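Local coordinates for protein copper-containing nitrite reductase (Thermus scotoductus, PDB 6HBE) that probably reduces nitrite to nitric oxide with electrons taken from cytochrome c, working as a copper-containing homotrimer, at residues M112-C115 / G121-A124; L26-S31 / V73-S78. All blocks are in the same frame, centred on the assembly; numbering follows the deposited sequence.

Contact 1: residues M112-C115 / G121-A124. With CU (copper (II) ion), chain M; CU (copper (II) ion), chain N.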
loop_
_atom_site.group_PDB
_atom_site.type_symbol
_atom_site.label_atom_id
_atom_site.label_comp_id
_atom_site.label_asym_id
_atom_site.label_seq_id
_atom_site.Cartn_x
_atom_site.Cartn_y
_atom_site.Cartn_z
ATOM N N MET C 112 16.401 14.757 -0.984
ATOM C CA MET C 112 16.710 13.653 -1.912
ATOM C C MET C 112 17.398 14.173 -3.186
ATOM O O MET C 112 17.099 15.283 -3.661
ATOM C CB MET C 112 15.411 12.932 -2.318
ATOM C CG MET C 112 15.549 11.579 -3.051
ATOM S SD MET C 112 13.902 10.828 -3.232
ATOM C CE MET C 112 14.203 9.426 -4.297
ATOM N N TYR C 113 18.275 13.347 -3.767
ATOM C CA TYR C 113 18.670 13.490 -5.175
ATOM C C TYR C 113 18.499 12.123 -5.823
ATOM O O TYR C 113 18.503 11.110 -5.118
ATOM C CB TYR C 113 20.117 14.076 -5.348
ATOM C CG TYR C 113 21.264 13.143 -4.991
ATOM C CD1 TYR C 113 21.663 12.129 -5.883
ATOM C CD2 TYR C 113 21.966 13.273 -3.790
ATOM C CE1 TYR C 113 22.709 11.283 -5.582
ATOM C CE2 TYR C 113 23.021 12.406 -3.484
ATOM C CZ TYR C 113 23.377 11.413 -4.384
ATOM O OH TYR C 113 24.385 10.503 -4.137
ATOM N N HIS C 114 18.320 12.090 -7.144
ATOM C CA HIS C 114 18.049 10.842 -7.858
ATOM C C HIS C 114 18.238 11.029 -9.361
ATOM O O HIS C 114 18.337 12.154 -9.846
ATOM C CB HIS C 114 16.598 10.323 -7.559
ATOM C CG HIS C 114 15.502 11.290 -7.914
ATOM N ND1 HIS C 114 14.956 11.356 -9.179
ATOM C CD2 HIS C 114 14.846 12.216 -7.178
ATOM C CE1 HIS C 114 14.038 12.302 -9.223
ATOM N NE2 HIS C 114 13.910 12.811 -8.013
ATOM N N CYS C 115 18.280 9.938 -10.100
ATOM C CA CYS C 115 18.462 10.023 -11.537
ATOM C C CYS C 115 17.210 10.639 -12.180
ATOM O O CYS C 115 16.091 10.380 -11.725
ATOM C CB CYS C 115 18.710 8.638 -12.168
ATOM S SG CYS C 115 19.276 8.719 -13.918
ATOM N N GLY C 121 11.643 7.600 -17.488
ATOM C CA GLY C 121 12.863 7.119 -16.888
ATOM C C GLY C 121 13.149 7.633 -15.516
ATOM O O GLY C 121 13.928 7.009 -14.809
ATOM N N ILE C 122 12.603 8.795 -15.162
ATOM C CA ILE C 122 12.739 9.332 -13.804
ATOM C C ILE C 122 12.308 8.246 -12.808
ATOM O O ILE C 122 13.113 7.849 -11.921
ATOM C CB ILE C 122 11.918 10.623 -13.583
ATOM C CG1 ILE C 122 12.368 11.745 -14.546
ATOM C CG2 ILE C 122 11.985 11.058 -12.113
ATOM C CD1 ILE C 122 11.435 12.941 -14.573
ATOM N N MET C 123 11.090 7.724 -13.016
ATOM C CA MET C 123 10.505 6.682 -12.149
ATOM C C MET C 123 11.213 5.352 -12.332
ATOM O O MET C 123 11.617 4.721 -11.325
ATOM C CB MET C 123 8.986 6.529 -12.408
ATOM C CG MET C 123 8.163 7.761 -12.012
ATOM S SD MET C 123 8.211 9.170 -13.175
ATOM C CE MET C 123 7.151 8.566 -14.494
ATOM N N ALA C 124 11.480 4.955 -13.590
ATOM C CA ALA C 124 12.076 3.622 -13.824
ATOM C C ALA C 124 13.516 3.496 -13.294
ATOM O O ALA C 124 13.874 2.475 -12.682
ATOM C CB ALA C 124 12.009 3.231 -15.299
HETATM CU CU CU M . 12.570 14.099 -7.250
HETATM CU CU CU N . 19.584 6.722 -14.630
HETATM O O HOH W 1 12.537 15.406 -8.693
#
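With chi1 at 58°, the imidazole of H114 sits between its own backbone N and carbonyl carbon, and this puts CE1 in front of CG2 of I122. I122 holds its CG2 anti to the backbone N, so that this methyl leaves the helix on the side of the strand end. CE1 and CG2 come within 3.8 Å, the methyl meeting the ring obliquely. The same CG2 lies 4.2 Å from C115 O, alongside both the ring and the carbonyl oxygen that the ring holds. That hold is a hydrogen bond from H114 ND1 to C115 O, 3.0 Å long with an N-H...O angle of 155°. The oxygen lies close to the plane of the ring, but the N-H comes to it from above the carbonyl plane. With ND1 tied in this way the rotation of the imidazole is fixed, and NE2, across the ring, binds one copper at 2.0 Å; a water at 1.9 Å from the metal is a further ligand. This is the His-Cys pair of copper nitrite reductases: H114 serves the type 2 copper together with H80 and H267 of a neighbouring subunit, while C115 serves the type 1 copper with H75, H125 and Q130. From C115 the SG reaches the second copper at 2.1 Å, so the two metals are joined through adjacent residues, the usual path for electrons between them in this family. I122 of helix 120-126 packs against this link and also touches F269 of the neighbouring subunit.

Contact 2: residues L26-S31 / V73-S78. With CU (copper (II) ion), chain N.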
loop_
_atom_site.group_PDB
_atom_site.type_symbol
_atom_site.label_atom_id
_atom_site.label_comp_id
_atom_site.label_asym_id
_atom_site.label_seq_id
_atom_site.Cartn_x
_atom_site.Cartn_y
_atom_site.Cartn_z
ATOM N N LEU C 26 29.265 13.321 -9.254
ATOM C CA LEU C 26 28.445 12.108 -9.338
ATOM C C LEU C 26 28.645 11.386 -10.666
ATOM O O LEU C 26 28.567 12.022 -11.735
ATOM C CB LEU C 26 26.954 12.459 -9.143
ATOM C CG LEU C 26 26.584 13.083 -7.796
ATOM C CD1 LEU C 26 25.144 13.551 -7.777
ATOM C CD2 LEU C 26 26.833 12.102 -6.645
ATOM N N GLU C 27 28.836 10.068 -10.610
ATOM C CA GLU C 27 29.095 9.245 -11.761
ATOM C C GLU C 27 28.021 8.162 -11.957
ATOM O O GLU C 27 27.976 7.169 -11.217
ATOM C CB GLU C 27 30.490 8.602 -11.649
ATOM C CG GLU C 27 31.613 9.635 -11.522
ATOM C CD GLU C 27 33.007 9.036 -11.684
ATOM O OE1 GLU C 27 33.200 7.857 -11.318
ATOM O OE2 GLU C 27 33.909 9.753 -12.176
ATOM N N ALA C 28 27.169 8.346 -12.967
ATOM C CA ALA C 28 26.113 7.376 -13.266
ATOM C C ALA C 28 26.673 6.100 -13.885
ATOM O O ALA C 28 27.467 6.158 -14.852
ATOM C CB ALA C 28 25.039 7.995 -14.177
ATOM N N ARG C 29 26.257 4.953 -13.345
ATOM C CA ARG C 29 26.706 3.627 -13.820
ATOM C C ARG C 29 25.724 2.486 -13.570
ATOM O O ARG C 29 24.742 2.656 -12.864
ATOM C CB ARG C 29 28.049 3.275 -13.210
ATOM C CG ARG C 29 28.174 3.591 -11.747
ATOM C CD ARG C 29 29.630 3.795 -11.397
ATOM N NE ARG C 29 30.382 2.598 -11.710
ATOM C CZ ARG C 29 31.675 2.429 -11.458
ATOM N NH1 ARG C 29 32.397 3.381 -10.856
ATOM N NH2 ARG C 29 32.236 1.272 -11.800
ATOM N N SER C 30 25.983 1.354 -14.225
ATOM C CA SER C 30 25.344 0.078 -13.954
ATOM C C SER C 30 26.122 -0.612 -12.843
ATOM O O SER C 30 27.360 -0.623 -12.888
ATOM C CB SER C 30 25.399 -0.829 -15.187
ATOM O OG SER C 30 24.377 -0.470 -16.084
ATOM N N SER C 31 25.429 -1.202 -11.869
ATOM C CA SER C 31 26.116 -1.822 -10.707
ATOM C C SER C 31 25.416 -3.081 -10.169
ATOM O O SER C 31 24.262 -3.411 -10.546
ATOM C CB SER C 31 26.243 -0.805 -9.566
ATOM O OG SER C 31 26.767 0.464 -9.985
ATOM N N VAL C 73 23.667 3.619 -21.336
ATOM C CA VAL C 73 22.361 4.267 -21.552
ATOM C C VAL C 73 22.343 5.653 -20.917
ATOM O O VAL C 73 23.185 5.974 -20.062
ATOM C CB VAL C 73 21.151 3.434 -21.040
ATOM C CG1 VAL C 73 21.171 2.035 -21.637
ATOM C CG2 VAL C 73 21.091 3.369 -19.509
ATOM N N THR C 74 21.374 6.445 -21.349
ATOM C CA THR C 74 21.146 7.814 -20.869
ATOM C C THR C 74 20.793 7.836 -19.383
ATOM O O THR C 74 20.070 6.965 -18.944
ATOM C CB THR C 74 20.016 8.443 -21.698
ATOM O OG1 THR C 74 20.457 8.525 -23.063
ATOM C CG2 THR C 74 19.623 9.837 -21.244
ATOM N N HIS C 75 21.275 8.851 -18.656
ATOM C CA HIS C 75 20.957 9.065 -17.227
ATOM C C HIS C 75 20.737 10.566 -17.041
ATOM O O HIS C 75 20.553 11.301 -18.029
ATOM C CB HIS C 75 22.094 8.526 -16.318
ATOM C CG HIS C 75 22.200 7.035 -16.318
ATOM N ND1 HIS C 75 21.259 6.232 -15.714
ATOM C CD2 HIS C 75 23.134 6.201 -16.838
ATOM C CE1 HIS C 75 21.585 4.963 -15.901
ATOM N NE2 HIS C 75 22.718 4.918 -16.574
ATOM N N GLY C 76 20.719 11.025 -15.806
ATOM C CA GLY C 76 20.514 12.433 -15.518
ATOM C C GLY C 76 20.481 12.642 -14.032
ATOM O O GLY C 76 20.881 11.752 -13.286
ATOM N N LEU C 77 20.024 13.809 -13.588
ATOM C CA LEU C 77 19.963 14.110 -12.149
ATOM C C LEU C 77 18.907 15.168 -11.815
ATOM O O LEU C 77 18.793 16.212 -12.496
ATOM C CB LEU C 77 21.336 14.604 -11.654
ATOM C CG LEU C 77 21.520 15.001 -10.180
ATOM C CD1 LEU C 77 21.489 13.744 -9.313
ATOM C CD2 LEU C 77 22.840 15.752 -9.980
ATOM N N SER C 78 18.154 14.880 -10.754
ATOM C CA SER C 78 17.368 15.866 -10.028
ATOM C C SER C 78 17.921 16.005 -8.613
ATOM O O SER C 78 18.298 15.016 -8.000
ATOM C CB SER C 78 15.878 15.442 -9.957
ATOM O OG SER C 78 15.174 16.368 -9.136
HETATM CU CU CU N . 19.584 6.722 -14.630
#
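The type 1 copper site of the N-terminal cupredoxin domain is backed here by residues 26-31 of strand 21-36, which lie against residues 73-78, the loop leading into strand 78-79 that carries the histidine ligand H75. A28 and H75 make the central touch. The CB methyl of A28 points at the loop and rests against the root of the imidazole, 3.7 Å from H75 CB and about as far from CG and CD2, meeting the ring obliquely. H75 keeps CG anti to its carbonyl carbon (chi1 -69°), and this turn, with chi2, brings ND1 to the copper, which it binds at 2.1 Å; C115, H125 and Q130 complete the site. NE2, the other ring nitrogen, is hydrogen-bonded to D71, so both nitrogens are engaged and the ring has little freedom to rotate; the carboxylate may also make the imidazole a somewhat stronger donor to the metal. F44 meets the same ring edge-to-face. D71 also takes a hydrogen bond with S30 OG, so the second-shell acid is shared between the loop's histidine and the strand.

Two residues further along the loop and two back along the strand, the contact turns purely apolar. L77, its CG anti to the backbone N (chi1 179°), sends both methyls toward L26, and the two side chains stand at about a right angle. F46 and Y113 each touch both leucines, which places the pair in the interior between the two sheets of the domain. L26 CD1 fits against the forked end of L77, 3.9 Å from CD2 and 4.0 Å from CD1.

Overall arrangement
Both contacts are buried and neither has a hydrogen bond between its own two segments; they share the type 1 copper, to which contact 1 brings C115 and contact 2 brings H75. Contact 1 joins a helix to the strand end whose H114 and C115 bridge two metals, and reaches the neighbouring subunit, so its chemistry is coordination with a single methyl packed alongside. The touching side chains of contact 2 lie between the two sheets and at the copper loop of the first domain, where a strand methyl backs a ligand ring and a leucine pair packs in the interior. Their centres are 10 Å apart, and they meet directly: H114 O is 2.9 Å from S78 N, a probable backbone hydrogen bond.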